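Local coordinates for protein homospermidine synthase (Legionella pneumophila subsp. pneumophila str. Philadelphia 1, PDB 2PH5) that probably makes the polyamine homospermidine in an NAD-dependent reaction, holding the dinucleotide on a Rossmann-type domain, at residues Ser164-Glu169 / Pro418-His423; Glu234-Glu240 / Leu290-Thr296; Ser278-Leu283 / Glu358-Leu362. All coordinates share one frame; numbering follows the deposited sequence.

Contact 1: Ser164-Glu169 / Pro418-His423; sequences SHFIKE and PEEVDH
Helix 158-176 packs on the loop that follows strand 415-416, an edge strand of the Rossmann-type parallel sheet, where K168 meets H423 and E419. From the helix, K168 lies across the ring of H423 and reaches on to the 3-10 turn 418-420. With the chain extended beyond CG, its NZ arrives 2.8 Å from O of E419, standing above the carbonyl plane rather than on a lone pair, and makes a second, weak bond to O of V421. The turn itself is closed by the backbone bond from V421 N to P418 O, and the ammonium joins the next carbonyl, that of E419, to that of V421 through one firm and one weak bond.

On the way, the methylene groups of K168 do a different job. CB sits over one face of the H423 imidazole in a CH-pi contact, 4.0 Å from the ring centroid and displaced toward its rim. A carboxylate oxygen, E169 OE1, meets the same ring at its edge, 3.5 Å from H423 CD2, with the two planes 72° apart.

H165 packs across H423, its CD2 against CA of H423, and NE2 makes a weak, bent bond to O of P418. The ring also meets I426 and I427 of helix 423-430; D422 stands at the N-cap of that helix and makes a weak bond to Y425 N. P418 lies about 6 Å, side chain to side chain, from the NAD-binding P160. Beside it, OG of S164 lies 3.5 Å from CG of E419, while the carboxylate oxygen E419 OE2 turns instead to the hydroxyl of S298.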
ATOM      1  N   SER A 164      -3.937  12.743 -24.993  1.00 27.37           N
ATOM      2  CA  SER A 164      -4.894  12.995 -26.056  1.00 27.95           C
ATOM      3  C   SER A 164      -4.250  12.587 -27.387  1.00 28.15           C
ATOM      4  O   SER A 164      -4.869  11.921 -28.215  1.00 29.23           O
ATOM      5  CB  SER A 164      -5.263  14.478 -26.051  1.00 29.49           C
ATOM      6  OG  SER A 164      -5.891  14.871 -27.252  1.00 33.27           O
ATOM      7  N   HIS A 165      -2.994  12.956 -27.590  1.00 27.58           N
ATOM      8  CA  HIS A 165      -2.333  12.587 -28.831  1.00 27.55           C
ATOM      9  C   HIS A 165      -2.120  11.087 -28.948  1.00 27.77           C
ATOM     10  O   HIS A 165      -2.051  10.560 -30.059  1.00 30.02           O
ATOM     11  CB  HIS A 165      -1.003  13.319 -28.965  1.00 26.83           C
ATOM     12  CG  HIS A 165      -1.144  14.803 -28.918  1.00 26.20           C
ATOM     13  ND1 HIS A 165      -0.420  15.592 -28.050  1.00 28.28           N
ATOM     14  CD2 HIS A 165      -1.959  15.641 -29.597  1.00 27.43           C
ATOM     15  CE1 HIS A 165      -0.787  16.851 -28.195  1.00 26.91           C
ATOM     16  NE2 HIS A 165      -1.720  16.909 -29.127  1.00 29.64           N
ATOM     17  N   PHE A 166      -2.013  10.392 -27.816  1.00 27.49           N
ATOM     18  CA  PHE A 166      -1.828   8.944 -27.861  1.00 27.81           C
ATOM     19  C   PHE A 166      -3.133   8.268 -28.277  1.00 27.82           C
ATOM     20  O   PHE A 166      -3.121   7.264 -28.989  1.00 27.35           O
ATOM     21  CB  PHE A 166      -1.370   8.383 -26.502  1.00 26.55           C
ATOM     22  CG  PHE A 166       0.086   8.648 -26.167  1.00 26.75           C
ATOM     23  CD1 PHE A 166       1.040   8.812 -27.171  1.00 26.44           C
ATOM     24  CD2 PHE A 166       0.507   8.675 -24.832  1.00 28.55           C
ATOM     25  CE1 PHE A 166       2.391   8.995 -26.854  1.00 27.31           C
ATOM     26  CE2 PHE A 166       1.859   8.856 -24.499  1.00 27.64           C
ATOM     27  CZ  PHE A 166       2.802   9.016 -25.511  1.00 29.39           C
ATOM     28  N   ILE A 167      -4.261   8.819 -27.844  1.00 28.45           N
ATOM     29  CA  ILE A 167      -5.539   8.225 -28.201  1.00 29.38           C
ATOM     30  C   ILE A 167      -5.755   8.278 -29.713  1.00 28.88           C
ATOM     31  O   ILE A 167      -6.151   7.285 -30.321  1.00 27.85           O
ATOM     32  CB  ILE A 167      -6.700   8.919 -27.453  1.00 28.73           C
ATOM     33  CG1 ILE A 167      -6.743   8.399 -26.010  1.00 27.84           C
ATOM     34  CG2 ILE A 167      -8.029   8.660 -28.170  1.00 27.43           C
ATOM     35  CD1 ILE A 167      -7.746   9.099 -25.109  1.00 28.22           C
ATOM     36  N   LYS A 168      -5.469   9.422 -30.324  1.00 30.20           N
ATOM     37  CA  LYS A 168      -5.633   9.561 -31.768  1.00 31.22           C
ATOM     38  C   LYS A 168      -4.699   8.606 -32.503  1.00 32.11           C
ATOM     39  O   LYS A 168      -5.083   7.989 -33.493  1.00 32.48           O
ATOM     40  CB  LYS A 168      -5.326  10.991 -32.214  1.00 30.97           C
ATOM     41  CG  LYS A 168      -6.331  12.034 -31.782  1.00 28.05           C
ATOM     42  CD  LYS A 168      -5.863  13.399 -32.230  1.00 29.00           C
ATOM     43  CE  LYS A 168      -6.900  14.483 -31.979  1.00 28.93           C
ATOM     44  NZ  LYS A 168      -6.457  15.760 -32.609  1.00 30.18           N
ATOM     45  N   GLU A 169      -3.465   8.493 -32.027  1.00 33.87           N
ATOM     46  CA  GLU A 169      -2.500   7.611 -32.671  1.00 35.21           C
ATOM     47  C   GLU A 169      -3.003   6.174 -32.628  1.00 35.12           C
ATOM     48  O   GLU A 169      -2.984   5.469 -33.638  1.00 36.52           O
ATOM     49  CB  GLU A 169      -1.131   7.716 -31.987  1.00 35.36           C
ATOM     50  CG  GLU A 169      -0.022   6.907 -32.665  1.00 37.68           C
ATOM     51  CD  GLU A 169       0.492   7.530 -33.954  1.00 39.84           C
ATOM     52  OE1 GLU A 169      -0.324   8.065 -34.731  1.00 42.41           O
ATOM     53  OE2 GLU A 169       1.718   7.472 -34.200  1.00 39.92           O
ATOM     54  N   PRO A 418      -5.294  20.500 -26.240  1.00 28.53           N
ATOM     55  CA  PRO A 418      -4.527  19.477 -26.951  1.00 30.36           C
ATOM     56  C   PRO A 418      -5.309  18.673 -27.993  1.00 32.36           C
ATOM     57  O   PRO A 418      -4.729  18.227 -28.982  1.00 33.35           O
ATOM     58  CB  PRO A 418      -3.953  18.624 -25.818  1.00 29.87           C
ATOM     59  CG  PRO A 418      -4.911  18.839 -24.686  1.00 29.46           C
ATOM     60  CD  PRO A 418      -5.218  20.299 -24.782  1.00 27.93           C
ATOM     61  N   GLU A 419      -6.616  18.506 -27.793  1.00 34.22           N
ATOM     62  CA  GLU A 419      -7.437  17.763 -28.753  1.00 35.71           C
ATOM     63  C   GLU A 419      -7.492  18.436 -30.122  1.00 36.36           C
ATOM     64  O   GLU A 419      -7.708  17.774 -31.140  1.00 37.61           O
ATOM     65  CB  GLU A 419      -8.867  17.578 -28.235  1.00 35.86           C
ATOM     66  CG  GLU A 419      -8.992  16.566 -27.108  1.00 37.48           C
ATOM     67  CD  GLU A 419      -8.739  17.175 -25.745  1.00 38.23           C
ATOM     68  OE1 GLU A 419      -7.899  18.095 -25.646  1.00 38.46           O
ATOM     69  OE2 GLU A 419      -9.380  16.723 -24.774  1.00 37.46           O
ATOM     70  N   GLU A 420      -7.300  19.750 -30.138  1.00 35.55           N
ATOM     71  CA  GLU A 420      -7.324  20.517 -31.372  1.00 35.73           C
ATOM     72  C   GLU A 420      -5.956  20.590 -32.058  1.00 37.23           C
ATOM     73  O   GLU A 420      -5.799  21.288 -33.066  1.00 38.52           O
ATOM     74  CB  GLU A 420      -7.814  21.931 -31.088  1.00 35.93           C
ATOM     75  CG  GLU A 420      -9.241  22.012 -30.593  1.00 39.37           C
ATOM     76  CD  GLU A 420      -9.535  23.344 -29.931  1.00 42.83           C
ATOM     77  OE1 GLU A 420      -9.137  23.521 -28.759  1.00 44.04           O
ATOM     78  OE2 GLU A 420     -10.148  24.219 -30.583  1.00 45.91           O
ATOM     79  N   VAL A 421      -4.971  19.877 -31.522  1.00 35.39           N
ATOM     80  CA  VAL A 421      -3.627  19.880 -32.095  1.00 34.78           C
ATOM     81  C   VAL A 421      -3.320  18.565 -32.812  1.00 35.12           C
ATOM     82  O   VAL A 421      -3.727  17.488 -32.359  1.00 35.83           O
ATOM     83  CB  VAL A 421      -2.568  20.118 -30.986  1.00 35.63           C
ATOM     84  CG1 VAL A 421      -1.176  20.262 -31.588  1.00 31.54           C
ATOM     85  CG2 VAL A 421      -2.944  21.351 -30.186  1.00 35.66           C
ATOM     86  N   ASP A 422      -2.603  18.662 -33.929  1.00 34.50           N
ATOM     87  CA  ASP A 422      -2.233  17.493 -34.733  1.00 34.16           C
ATOM     88  C   ASP A 422      -1.311  16.570 -33.936  1.00 32.39           C
ATOM     89  O   ASP A 422      -0.167  16.921 -33.637  1.00 31.19           O
ATOM     90  CB  ASP A 422      -1.544  17.962 -36.024  1.00 35.66           C
ATOM     91  CG  ASP A 422      -1.111  16.815 -36.905  1.00 38.78           C
ATOM     92  OD1 ASP A 422      -1.909  15.864 -37.085  1.00 42.23           O
ATOM     93  OD2 ASP A 422       0.016  16.867 -37.427  1.00 39.31           O
ATOM     94  N   HIS A 423      -1.808  15.383 -33.605  1.00 30.98           N
ATOM     95  CA  HIS A 423      -1.040  14.437 -32.802  1.00 31.73           C
ATOM     96  C   HIS A 423       0.345  14.062 -33.360  1.00 31.74           C
ATOM     97  O   HIS A 423       1.323  13.999 -32.611  1.00 30.41           O
ATOM     98  CB  HIS A 423      -1.875  13.173 -32.556  1.00 31.37           C
ATOM     99  CG  HIS A 423      -2.179  12.410 -33.803  1.00 32.52           C
ATOM    100  ND1 HIS A 423      -2.964  12.924 -34.813  1.00 30.40           N
ATOM    101  CD2 HIS A 423      -1.739  11.207 -34.240  1.00 31.01           C
ATOM    102  CE1 HIS A 423      -2.987  12.071 -35.821  1.00 32.13           C
ATOM    103  NE2 HIS A 423      -2.250  11.022 -35.500  1.00 32.19           N
TER

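Contact 2: Glu234-Glu240 / Leu290-Thr296; sequences EGLQPAE and LITHAET
T292 places its two branches against different parts of segment 234-240 through a chi1 of 68°, which sets OG1 between its backbone N and carbonyl carbon and leaves CG2 beside the backbone N. The hydroxyl thus faces the end of helix 228-236, where two acceptors lie within weak bonding range, Q237 OE1 at 3.3 Å from OG1 and E234 O, which also bonds S271 OG; which of them takes the one proton is not settled. The methyl group points to the strand instead, with CG2 only 3.0 Å from O of P238 and close to the backbone N of E240.

E240, with CG anti to its own N (chi1 -171°) and the chain extended, runs past T296 in the opposite direction. Its OE2 comes 3.6 Å from CB of T296 and also lies near O of H293, a meeting of two acceptors. Two waters, each with more acceptors in reach than protons, link the segments: one can donate to I291 O (2.9 Å) and more weakly to E240 O, while the other accepts from H293 N at 3.0 Å, bonds to T296 OG1 and can donate to E240 O.

On the helix side the carboxylate of E234 stands over one face of the H293 imidazole, CD offset toward the rim and the planes inclined by 52°. The same histidine packs on P160, an NAD-binding residue.

The two segments bridge helix 228-236 and strand 238-242 to the chain leading from strand 286-289 into helix 295-302; Y319 of strand 311-322 lies against H293 and I291, and Y454 of the second subunit bonds to L236.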
ATOM      1  N   GLU A 234      -5.719  15.361  -5.912  1.00 25.65           N
ATOM      2  CA  GLU A 234      -6.484  14.522  -6.830  1.00 26.65           C
ATOM      3  C   GLU A 234      -7.112  13.324  -6.119  1.00 26.49           C
ATOM      4  O   GLU A 234      -8.283  13.004  -6.337  1.00 26.12           O
ATOM      5  CB  GLU A 234      -5.595  14.040  -7.974  1.00 26.96           C
ATOM      6  CG  GLU A 234      -5.413  15.079  -9.063  1.00 29.46           C
ATOM      7  CD  GLU A 234      -4.177  14.841  -9.918  1.00 32.30           C
ATOM      8  OE1 GLU A 234      -3.796  13.659 -10.119  1.00 24.23           O
ATOM      9  OE2 GLU A 234      -3.597  15.854 -10.396  1.00 36.12           O
ATOM     10  N   GLY A 235      -6.338  12.677  -5.255  1.00 25.76           N
ATOM     11  CA  GLY A 235      -6.854  11.528  -4.534  1.00 26.87           C
ATOM     12  C   GLY A 235      -7.920  11.881  -3.507  1.00 28.50           C
ATOM     13  O   GLY A 235      -8.699  11.023  -3.086  1.00 29.21           O
ATOM     14  N   LEU A 236      -7.966  13.141  -3.094  1.00 27.42           N
ATOM     15  CA  LEU A 236      -8.952  13.562  -2.107  1.00 28.17           C
ATOM     16  C   LEU A 236     -10.325  13.807  -2.731  1.00 27.47           C
ATOM     17  O   LEU A 236     -11.347  13.619  -2.076  1.00 26.70           O
ATOM     18  CB  LEU A 236      -8.472  14.826  -1.384  1.00 28.83           C
ATOM     19  CG  LEU A 236      -8.073  14.707   0.097  1.00 31.53           C
ATOM     20  CD1 LEU A 236      -7.057  13.608   0.294  1.00 30.29           C
ATOM     21  CD2 LEU A 236      -7.516  16.045   0.580  1.00 30.42           C
ATOM     22  N   GLN A 237     -10.350  14.217  -3.994  1.00 27.52           N
ATOM     23  CA  GLN A 237     -11.610  14.488  -4.681  1.00 29.96           C
ATOM     24  C   GLN A 237     -12.356  13.217  -5.055  1.00 28.21           C
ATOM     25  O   GLN A 237     -11.767  12.149  -5.192  1.00 28.29           O
ATOM     26  CB  GLN A 237     -11.363  15.306  -5.948  1.00 34.07           C
ATOM     27  CG  GLN A 237     -10.700  16.648  -5.698  1.00 39.24           C
ATOM     28  CD  GLN A 237     -10.302  17.333  -6.989  1.00 44.69           C
ATOM     29  OE1 GLN A 237      -9.665  16.724  -7.860  1.00 45.53           O
ATOM     30  NE2 GLN A 237     -10.671  18.608  -7.124  1.00 46.59           N
ATOM     31  N   PRO A 238     -13.678  13.322  -5.231  1.00 27.72           N
ATOM     32  CA  PRO A 238     -14.478  12.149  -5.595  1.00 26.54           C
ATOM     33  C   PRO A 238     -14.193  11.614  -7.001  1.00 26.00           C
ATOM     34  O   PRO A 238     -13.937  12.382  -7.926  1.00 25.41           O
ATOM     35  CB  PRO A 238     -15.909  12.654  -5.440  1.00 27.42           C
ATOM     36  CG  PRO A 238     -15.793  14.116  -5.776  1.00 26.97           C
ATOM     37  CD  PRO A 238     -14.526  14.516  -5.051  1.00 26.62           C
ATOM     38  N   ALA A 239     -14.245  10.291  -7.153  1.00 26.54           N
ATOM     39  CA  ALA A 239     -13.997   9.645  -8.443  1.00 25.98           C
ATOM     40  C   ALA A 239     -14.827  10.262  -9.577  1.00 26.10           C
ATOM     41  O   ALA A 239     -16.052  10.374  -9.468  1.00 25.99           O
ATOM     42  CB  ALA A 239     -14.288   8.147  -8.337  1.00 26.07           C
ATOM     43  N   GLU A 240     -14.146  10.663 -10.654  1.00 26.70           N
ATOM     44  CA  GLU A 240     -14.787  11.265 -11.830  1.00 26.40           C
ATOM     45  C   GLU A 240     -14.682  10.312 -13.017  1.00 25.21           C
ATOM     46  O   GLU A 240     -13.592   9.845 -13.350  1.00 25.19           O
ATOM     47  CB  GLU A 240     -14.129  12.600 -12.186  1.00 29.34           C
ATOM     48  CG  GLU A 240     -14.877  13.386 -13.258  1.00 34.46           C
ATOM     49  CD  GLU A 240     -14.188  14.691 -13.612  1.00 38.67           C
ATOM     50  OE1 GLU A 240     -14.105  15.584 -12.742  1.00 42.75           O
ATOM     51  OE2 GLU A 240     -13.724  14.824 -14.760  1.00 42.08           O
ATOM     52  N   LEU A 290      -8.321   5.058  -9.217  1.00 17.82           N
ATOM     53  CA  LEU A 290      -9.148   5.803 -10.159  1.00 20.28           C
ATOM     54  C   LEU A 290      -9.060   7.302  -9.851  1.00 22.48           C
ATOM     55  O   LEU A 290     -10.069   7.972  -9.627  1.00 21.82           O
ATOM     56  CB  LEU A 290     -10.596   5.300 -10.086  1.00 19.16           C
ATOM     57  CG  LEU A 290     -11.729   5.855 -10.973  1.00 20.60           C
ATOM     58  CD1 LEU A 290     -11.240   6.342 -12.311  1.00 18.67           C
ATOM     59  CD2 LEU A 290     -12.765   4.753 -11.143  1.00 19.97           C
ATOM     60  N   ILE A 291      -7.823   7.798  -9.831  1.00 25.77           N
ATOM     61  CA  ILE A 291      -7.514   9.198  -9.578  1.00 30.24           C
ATOM     62  C   ILE A 291      -8.194  10.070 -10.617  1.00 32.27           C
ATOM     63  O   ILE A 291      -8.116   9.804 -11.808  1.00 33.79           O
ATOM     64  CB  ILE A 291      -5.981   9.459  -9.639  1.00 31.43           C
ATOM     65  CG1 ILE A 291      -5.396   9.531  -8.231  1.00 32.78           C
ATOM     66  CG2 ILE A 291      -5.688  10.781 -10.322  1.00 32.84           C
ATOM     67  CD1 ILE A 291      -5.566   8.294  -7.439  1.00 31.61           C
ATOM     68  N   THR A 292      -8.844  11.127 -10.162  1.00 36.21           N
ATOM     69  CA  THR A 292      -9.553  12.038 -11.049  1.00 41.26           C
ATOM     70  C   THR A 292      -8.615  12.912 -11.896  1.00 43.56           C
ATOM     71  O   THR A 292      -7.432  13.052 -11.580  1.00 43.05           O
ATOM     72  CB  THR A 292     -10.437  12.961 -10.211  1.00 42.18           C
ATOM     73  OG1 THR A 292      -9.603  13.843  -9.448  1.00 44.40           O
ATOM     74  CG2 THR A 292     -11.287  12.146  -9.246  1.00 41.46           C
ATOM     75  N   HIS A 293      -9.140  13.486 -12.978  1.00 46.42           N
ATOM     76  CA  HIS A 293      -8.352  14.399 -13.822  1.00 51.26           C
ATOM     77  C   HIS A 293      -9.196  15.371 -14.644  1.00 53.27           C
ATOM     78  O   HIS A 293     -10.428  15.283 -14.675  1.00 54.08           O
ATOM     79  CB  HIS A 293      -7.397  13.632 -14.741  1.00 52.63           C
ATOM     80  CG  HIS A 293      -5.950  13.784 -14.371  1.00 52.87           C
ATOM     81  ND1 HIS A 293      -5.266  14.976 -14.497  1.00 51.93           N
ATOM     82  CD2 HIS A 293      -5.057  12.893 -13.881  1.00 52.24           C
ATOM     83  CE1 HIS A 293      -4.017  14.811 -14.103  1.00 52.46           C
ATOM     84  NE2 HIS A 293      -3.863  13.554 -13.723  1.00 51.86           N
ATOM     85  N   ALA A 294      -8.526  16.303 -15.310  1.00 55.21           N
ATOM     86  CA  ALA A 294      -9.219  17.313 -16.106  1.00 57.02           C
ATOM     87  C   ALA A 294      -9.650  16.808 -17.473  1.00 57.15           C
ATOM     88  O   ALA A 294     -10.822  16.913 -17.841  1.00 59.40           O
ATOM     89  CB  ALA A 294      -8.330  18.546 -16.265  1.00 57.52           C
ATOM     90  N   GLU A 295      -8.693  16.260 -18.214  1.00 56.71           N
ATOM     91  CA  GLU A 295      -8.938  15.758 -19.560  1.00 56.18           C
ATOM     92  C   GLU A 295      -9.901  14.570 -19.653  1.00 54.88           C
ATOM     93  O   GLU A 295      -9.919  13.863 -20.663  1.00 55.24           O
ATOM     94  CB  GLU A 295      -7.605  15.392 -20.231  1.00 58.38           C
ATOM     95  CG  GLU A 295      -7.326  16.154 -21.530  1.00 59.62           C
ATOM     96  CD  GLU A 295      -6.024  15.741 -22.204  1.00 59.15           C
ATOM     97  OE1 GLU A 295      -5.740  16.253 -23.307  1.00 62.12           O
ATOM     98  OE2 GLU A 295      -5.286  14.912 -21.639  1.00 56.85           O
ATOM     99  N   THR A 296     -10.690  14.341 -18.608  1.00 51.10           N
ATOM    100  CA  THR A 296     -11.644  13.239 -18.638  1.00 47.16           C
ATOM    101  C   THR A 296     -12.901  13.704 -19.367  1.00 44.83           C
ATOM    102  O   THR A 296     -13.384  13.036 -20.277  1.00 43.66           O
ATOM    103  CB  THR A 296     -12.040  12.772 -17.219  1.00 47.16           C
ATOM    104  OG1 THR A 296     -10.872  12.339 -16.516  1.00 48.32           O
ATOM    105  CG2 THR A 296     -13.031  11.624 -17.293  1.00 45.48           C
TER
HETATM  106  O   HOH W   1     -10.300   9.386 -13.669  1.00 25.48           O
HETATM  107  O   HOH W   2     -11.732  12.311 -13.981  1.00 47.82           O

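Contact 3: Ser278-Leu283 / Glu358-Leu362; sequences SWTPTL and ELGVL
E358 drives its carboxylate into the turn 280-282, with the ring of P281 coming at it from the opposite direction and its CG 3.1 Å from OE2. Around that group the loop supplies three donors. The hydroxyl of T280 gives a bond of 2.7 Å from OG1 to OE1, arriving from above the carboxylate plane. On the other face of the plane, the backbone N of T282 approaches the same OE1 on its syn side but tilted 29° out of the plane, at 3.1 Å; a weaker branch reaches OE2. The hydroxyl OG1 of T282 bonds to OE2 at 2.6 Å, far out of the plane. Two bonds on OE1 from opposite faces, and on OE2 a hydroxyl bond plus the weak amide branch, should hold the carboxylate against rotation and probably favour its charged form. T376 of strand 370-378 gives OE2 a further hydroxyl partner.

Strand 352-364, which carries E358, belongs to the mixed six-stranded sheet of the C-terminal domain, where it lies between strands 202-213 and 370-378. The loop between strands 275-278 and 286-289 is pinned onto that sheet. Four residues along the strand, L362 points to the loop as well, and the chemistry changes from polar to apolar: with CG anti to the backbone N (chi1 -175°), its CD2 packs 3.9 Å from CB of W279. The same methyl lies beside the hydroxyl of S278, which bonds to H204 of strand 202-213. W279 itself has P281 N over one face of its indole, 3.4 Å above the plane, and its ring meets that of W444.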
ATOM      1  N   SER A 278      -6.968  -2.511 -14.856  1.00 19.67           N
ATOM      2  CA  SER A 278      -6.490  -2.048 -16.144  1.00 19.43           C
ATOM      3  C   SER A 278      -5.295  -2.883 -16.614  1.00 21.92           C
ATOM      4  O   SER A 278      -5.000  -3.938 -16.044  1.00 22.98           O
ATOM      5  CB  SER A 278      -6.131  -0.562 -16.063  1.00 18.47           C
ATOM      6  OG  SER A 278      -5.899  -0.010 -17.338  1.00 10.51           O
ATOM      7  N   TRP A 279      -4.594  -2.415 -17.642  1.00 23.25           N
ATOM      8  CA  TRP A 279      -3.476  -3.182 -18.172  1.00 23.15           C
ATOM      9  C   TRP A 279      -2.343  -2.319 -18.697  1.00 25.66           C
ATOM     10  O   TRP A 279      -2.569  -1.246 -19.257  1.00 26.03           O
ATOM     11  CB  TRP A 279      -3.975  -4.080 -19.300  1.00 23.13           C
ATOM     12  CG  TRP A 279      -2.947  -5.016 -19.822  1.00 24.18           C
ATOM     13  CD1 TRP A 279      -2.676  -6.265 -19.361  1.00 23.53           C
ATOM     14  CD2 TRP A 279      -2.057  -4.788 -20.922  1.00 23.16           C
ATOM     15  NE1 TRP A 279      -1.678  -6.841 -20.105  1.00 25.64           N
ATOM     16  CE2 TRP A 279      -1.277  -5.957 -21.073  1.00 24.78           C
ATOM     17  CE3 TRP A 279      -1.844  -3.712 -21.795  1.00 22.31           C
ATOM     18  CZ2 TRP A 279      -0.297  -6.085 -22.067  1.00 23.48           C
ATOM     19  CZ3 TRP A 279      -0.871  -3.839 -22.781  1.00 23.49           C
ATOM     20  CH2 TRP A 279      -0.111  -5.021 -22.908  1.00 22.82           C
ATOM     21  N   THR A 280      -1.123  -2.825 -18.537  1.00 26.63           N
ATOM     22  CA  THR A 280       0.079  -2.136 -18.982  1.00 29.24           C
ATOM     23  C   THR A 280       0.967  -3.202 -19.643  1.00 30.79           C
ATOM     24  O   THR A 280       1.004  -4.344 -19.199  1.00 32.16           O
ATOM     25  CB  THR A 280       0.791  -1.479 -17.768  1.00 30.63           C
ATOM     26  OG1 THR A 280       1.460  -0.289 -18.188  1.00 31.84           O
ATOM     27  CG2 THR A 280       1.804  -2.438 -17.141  1.00 33.51           C
ATOM     28  N   PRO A 281       1.686  -2.844 -20.719  1.00 32.50           N
ATOM     29  CA  PRO A 281       2.547  -3.826 -21.401  1.00 31.33           C
ATOM     30  C   PRO A 281       3.677  -4.465 -20.584  1.00 31.30           C
ATOM     31  O   PRO A 281       3.801  -5.690 -20.551  1.00 30.51           O
ATOM     32  CB  PRO A 281       3.044  -3.059 -22.633  1.00 31.45           C
ATOM     33  CG  PRO A 281       2.974  -1.616 -22.207  1.00 31.53           C
ATOM     34  CD  PRO A 281       1.695  -1.543 -21.416  1.00 31.30           C
ATOM     35  N   THR A 282       4.486  -3.653 -19.913  1.00 32.20           N
ATOM     36  CA  THR A 282       5.595  -4.172 -19.113  1.00 32.54           C
ATOM     37  C   THR A 282       5.184  -5.130 -17.989  1.00 32.75           C
ATOM     38  O   THR A 282       5.708  -6.242 -17.905  1.00 31.23           O
ATOM     39  CB  THR A 282       6.416  -3.025 -18.512  1.00 33.12           C
ATOM     40  OG1 THR A 282       6.900  -2.187 -19.566  1.00 34.78           O
ATOM     41  CG2 THR A 282       7.596  -3.569 -17.731  1.00 34.29           C
ATOM     42  N   LEU A 283       4.273  -4.710 -17.112  1.00 34.03           N
ATOM     43  CA  LEU A 283       3.835  -5.602 -16.034  1.00 35.81           C
ATOM     44  C   LEU A 283       2.534  -6.348 -16.316  1.00 36.15           C
ATOM     45  O   LEU A 283       2.349  -7.474 -15.848  1.00 36.90           O
ATOM     46  CB  LEU A 283       3.710  -4.853 -14.703  1.00 35.53           C
ATOM     47  CG  LEU A 283       5.020  -4.741 -13.915  1.00 35.91           C
ATOM     48  CD1 LEU A 283       5.701  -6.110 -13.867  1.00 33.20           C
ATOM     49  CD2 LEU A 283       5.934  -3.727 -14.581  1.00 39.31           C
ATOM     50  N   GLU A 358       5.515   3.934 -17.150  1.00 21.80           N
ATOM     51  CA  GLU A 358       4.746   3.533 -18.324  1.00 19.88           C
ATOM     52  C   GLU A 358       3.462   4.312 -18.413  1.00 17.80           C
ATOM     53  O   GLU A 358       2.466   3.938 -17.807  1.00 16.58           O
ATOM     54  CB  GLU A 358       4.379   2.052 -18.301  1.00 21.13           C
ATOM     55  CG  GLU A 358       5.430   1.167 -18.876  1.00 26.10           C
ATOM     56  CD  GLU A 358       4.866  -0.082 -19.535  1.00 27.38           C
ATOM     57  OE1 GLU A 358       3.980  -0.755 -18.934  1.00 24.38           O
ATOM     58  OE2 GLU A 358       5.330  -0.390 -20.657  1.00 27.16           O
ATOM     59  N   LEU A 359       3.488   5.395 -19.175  1.00 18.09           N
ATOM     60  CA  LEU A 359       2.313   6.230 -19.352  1.00 18.66           C
ATOM     61  C   LEU A 359       1.712   5.952 -20.721  1.00 17.37           C
ATOM     62  O   LEU A 359       2.425   5.944 -21.721  1.00 18.06           O
ATOM     63  CB  LEU A 359       2.693   7.707 -19.256  1.00 16.37           C
ATOM     64  CG  LEU A 359       1.582   8.685 -19.650  1.00 15.47           C
ATOM     65  CD1 LEU A 359       0.403   8.501 -18.710  1.00  9.97           C
ATOM     66  CD2 LEU A 359       2.105  10.134 -19.588  1.00 14.21           C
ATOM     67  N   GLY A 360       0.407   5.711 -20.765  1.00 16.03           N
ATOM     68  CA  GLY A 360      -0.233   5.441 -22.036  1.00 18.24           C
ATOM     69  C   GLY A 360      -1.738   5.329 -21.924  1.00 19.79           C
ATOM     70  O   GLY A 360      -2.305   5.541 -20.852  1.00 21.27           O
ATOM     71  N   VAL A 361      -2.380   4.996 -23.039  1.00 19.04           N
ATOM     72  CA  VAL A 361      -3.827   4.853 -23.091  1.00 21.23           C
ATOM     73  C   VAL A 361      -4.253   3.470 -23.551  1.00 22.52           C
ATOM     74  O   VAL A 361      -3.692   2.904 -24.486  1.00 24.86           O
ATOM     75  CB  VAL A 361      -4.469   5.879 -24.038  1.00 19.05           C
ATOM     76  CG1 VAL A 361      -4.438   7.255 -23.400  1.00 18.21           C
ATOM     77  CG2 VAL A 361      -3.727   5.890 -25.361  1.00 16.52           C
ATOM     78  N   LEU A 362      -5.263   2.935 -22.886  1.00 23.45           N
ATOM     79  CA  LEU A 362      -5.765   1.619 -23.204  1.00 23.90           C
ATOM     80  C   LEU A 362      -7.128   1.743 -23.856  1.00 25.37           C
ATOM     81  O   LEU A 362      -8.056   2.294 -23.259  1.00 24.92           O
ATOM     82  CB  LEU A 362      -5.866   0.806 -21.916  1.00 23.00           C
ATOM     83  CG  LEU A 362      -6.258  -0.668 -21.986  1.00 23.44           C
ATOM     84  CD1 LEU A 362      -5.256  -1.408 -22.867  1.00 22.11           C
ATOM     85  CD2 LEU A 362      -6.286  -1.262 -20.565  1.00 18.88           C
TER

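How the contacts relate
Contacts 1 and 2 are buried, whereas contact 3 is partly buried, with T282 exposed at its edge. They share elements as neighbours: E295, in segment 290-296, packs on S164 and P418 of contact 1, and F166 and I167 on the helix of contact 1 pack on V361 of the strand in contact 3. Contacts 2 and 3 do not touch, but their segments alternate along the chain. The polar chemistry also differs. A lysine grips backbone carbonyls in contact 1, waters join backbone groups and a threonine hydroxyl lies within weak bonding range of a helix end in contact 2, and a carboxylate collects hydroxyls and an amide in contact 3, the one farthest from the centre of the chain.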